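Local structure of aldehyde dehydrogenase (Trypanosoma brucei, 5NNO) at residues D109-Q114 with P458-G463. The protein probably oxidises aldehydes to carboxylic acids using NAD+ as the electron acceptor. Sequence-based numbering, arbitrary orientation.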
loop_
_atom_site.group_PDB
_atom_site.type_symbol
_atom_site.label_atom_id
_atom_site.label_comp_id
_atom_site.label_asym_id
_atom_site.label_seq_id
_atom_site.Cartn_x
_atom_site.Cartn_y
_atom_site.Cartn_z
ATOM N N ASP A 109 25.115 -1.849 14.152
ATOM C CA ASP A 109 24.189 -1.077 14.981
ATOM C C ASP A 109 23.090 -2.009 15.511
ATOM O O ASP A 109 23.103 -3.201 15.204
ATOM C CB ASP A 109 23.614 0.082 14.151
ATOM C CG ASP A 109 24.723 0.996 13.557
ATOM O OD1 ASP A 109 25.736 1.255 14.259
ATOM O OD2 ASP A 109 24.580 1.469 12.404
ATOM N N ASP A 110 22.181 -1.474 16.332
ATOM C CA ASP A 110 21.013 -2.218 16.833
ATOM C C ASP A 110 19.812 -1.663 16.112
ATOM O O ASP A 110 19.467 -0.512 16.295
ATOM C CB ASP A 110 20.839 -2.047 18.356
ATOM C CG ASP A 110 19.449 -2.499 18.865
ATOM O OD1 ASP A 110 18.793 -3.339 18.211
ATOM O OD2 ASP A 110 19.014 -1.980 19.929
ATOM N N CYS A 111 19.170 -2.495 15.301
ATOM C CA CYS A 111 18.089 -2.063 14.435
ATOM C C CYS A 111 16.808 -2.843 14.696
ATOM O O CYS A 111 16.850 -3.964 15.197
ATOM C CB CYS A 111 18.554 -2.160 12.989
ATOM S SG CYS A 111 19.892 -0.958 12.655
ATOM N N GLU A 112 15.662 -2.230 14.387
ATOM C CA GLU A 112 14.362 -2.767 14.779
ATOM C C GLU A 112 13.203 -2.233 13.917
ATOM O O GLU A 112 13.184 -1.059 13.526
ATOM C CB GLU A 112 14.099 -2.407 16.239
ATOM C CG GLU A 112 13.589 -3.531 17.111
ATOM C CD GLU A 112 13.230 -3.046 18.514
ATOM O OE1 GLU A 112 12.493 -2.040 18.620
ATOM O OE2 GLU A 112 13.667 -3.675 19.504
ATOM N N LEU A 113 12.231 -3.121 13.648
ATOM C CA LEU A 113 10.980 -2.763 12.981
ATOM C C LEU A 113 9.826 -2.857 13.983
ATOM O O LEU A 113 9.421 -3.953 14.370
ATOM C CB LEU A 113 10.716 -3.703 11.808
ATOM C CG LEU A 113 11.476 -3.538 10.488
ATOM C CD1 LEU A 113 12.887 -3.015 10.692
ATOM C CD2 LEU A 113 11.468 -4.855 9.696
ATOM N N GLN A 114 9.298 -1.711 14.408
ATOM C CA GLN A 114 8.190 -1.657 15.388
ATOM C C GLN A 114 6.888 -1.393 14.642
ATOM O O GLN A 114 6.899 -0.833 13.552
ATOM C CB GLN A 114 8.459 -0.565 16.451
ATOM C CG GLN A 114 9.856 -0.616 17.081
ATOM C CD GLN A 114 10.080 0.382 18.230
ATOM O OE1 GLN A 114 9.250 1.264 18.513
ATOM N NE2 GLN A 114 11.239 0.266 18.885
ATOM N N PRO A 458 10.781 1.754 11.186
ATOM C CA PRO A 458 12.189 1.493 11.464
ATOM C C PRO A 458 12.796 2.375 12.585
ATOM O O PRO A 458 12.517 3.579 12.683
ATOM C CB PRO A 458 12.884 1.787 10.125
ATOM C CG PRO A 458 11.908 2.620 9.355
ATOM C CD PRO A 458 10.574 2.105 9.773
ATOM N N VAL A 459 13.605 1.732 13.416
ATOM C CA VAL A 459 14.270 2.344 14.541
ATOM C C VAL A 459 15.705 1.836 14.487
ATOM O O VAL A 459 15.920 0.620 14.481
ATOM C CB VAL A 459 13.654 1.887 15.878
ATOM C CG1 VAL A 459 14.389 2.542 17.055
ATOM C CG2 VAL A 459 12.157 2.186 15.898
ATOM N N MET A 460 16.670 2.774 14.464
ATOM C CA MET A 460 18.108 2.460 14.503
ATOM C C MET A 460 18.665 3.054 15.785
ATOM O O MET A 460 18.441 4.227 16.083
ATOM C CB MET A 460 18.834 3.042 13.265
ATOM C CG MET A 460 20.347 2.791 13.217
ATOM S SD MET A 460 21.322 3.566 11.886
ATOM C CE MET A 460 21.065 2.386 10.576
ATOM N N ARG A 461 19.414 2.252 16.536
ATOM C CA ARG A 461 20.115 2.746 17.727
ATOM C C ARG A 461 21.610 2.691 17.452
ATOM O O ARG A 461 22.120 1.660 17.046
ATOM C CB ARG A 461 19.717 1.953 18.989
ATOM C CG ARG A 461 18.191 1.838 19.181
ATOM C CD ARG A 461 17.737 1.653 20.626
ATOM N NE ARG A 461 16.269 1.562 20.703
ATOM C CZ ARG A 461 15.539 0.441 20.490
ATOM N NH1 ARG A 461 16.105 -0.744 20.203
ATOM N NH2 ARG A 461 14.206 0.489 20.556
ATOM N N ARG A 462 22.285 3.835 17.634
ATOM C CA ARG A 462 23.742 3.937 17.575
ATOM C C ARG A 462 24.294 4.442 18.891
ATOM O O ARG A 462 23.568 5.036 19.694
ATOM C CB ARG A 462 24.183 4.911 16.493
ATOM C CG ARG A 462 23.626 4.604 15.119
ATOM C CD ARG A 462 24.393 5.273 13.999
ATOM N NE ARG A 462 25.833 5.417 14.289
ATOM C CZ ARG A 462 26.821 4.706 13.756
ATOM N NH1 ARG A 462 26.592 3.761 12.855
ATOM N NH2 ARG A 462 28.069 4.927 14.134
ATOM N N GLY A 463 25.591 4.205 19.085
ATOM C CA GLY A 463 26.356 4.739 20.219
ATOM C C GLY A 463 27.116 5.970 19.783
ATOM O O GLY A 463 27.030 6.378 18.624
#
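Arg461 and Asp110, directly opposed on antiparallel strands, form a salt bridge in which NH1 donates to OD2 at 3.2 Å. OD2 lies in the guanidinium plane, whereas NH1 meets it from above the carboxylate plane. With CG anti to the backbone N (chi1 165°), the Asp110 carboxylate runs alongside the extended Arg461 chain; its OD1 pairs with Lys99. Glu112 extends the charge network through a longer salt bridge, OE1 to Arg461 NH2 at 3.6 Å, and the same OE1 accepts a 2.6 Å hydrogen bond from Gln114 NE2, which probably restrains the carboxylate. At the end of the ladder Asp109 OD1 lies 3.0 Å from Arg462 NH1, a salt bridge with the two group planes 77° apart; Arg462 NH2 also bonds Ser467.

Beneath these side chains the backbones are joined by paired N-H···O bonds between Asp110 and Arg461 and between Glu112 and Val459. Val459 packs CG2 against Gln114 CD at 3.6 Å, while its CG1 lies over one guanidinium face of Arg461, offset toward the rim. The other face of the sheet carries Cys111 and Met460, a non-hydrogen-bonded pair whose SG and CG meet at 3.8 Å.

The axes of 110-114 and 458-461 approach to 4.7 Å, with 161° between their directions, which identifies an antiparallel ladder. Residues 459-461 also pair in parallel with a strand of the second subunit, whose Glu409 accepts from Gln114 NE2. The arrangement is the projecting oligomerisation arm of aldehyde dehydrogenases, here carrying a beta-sheet across the dimer interface.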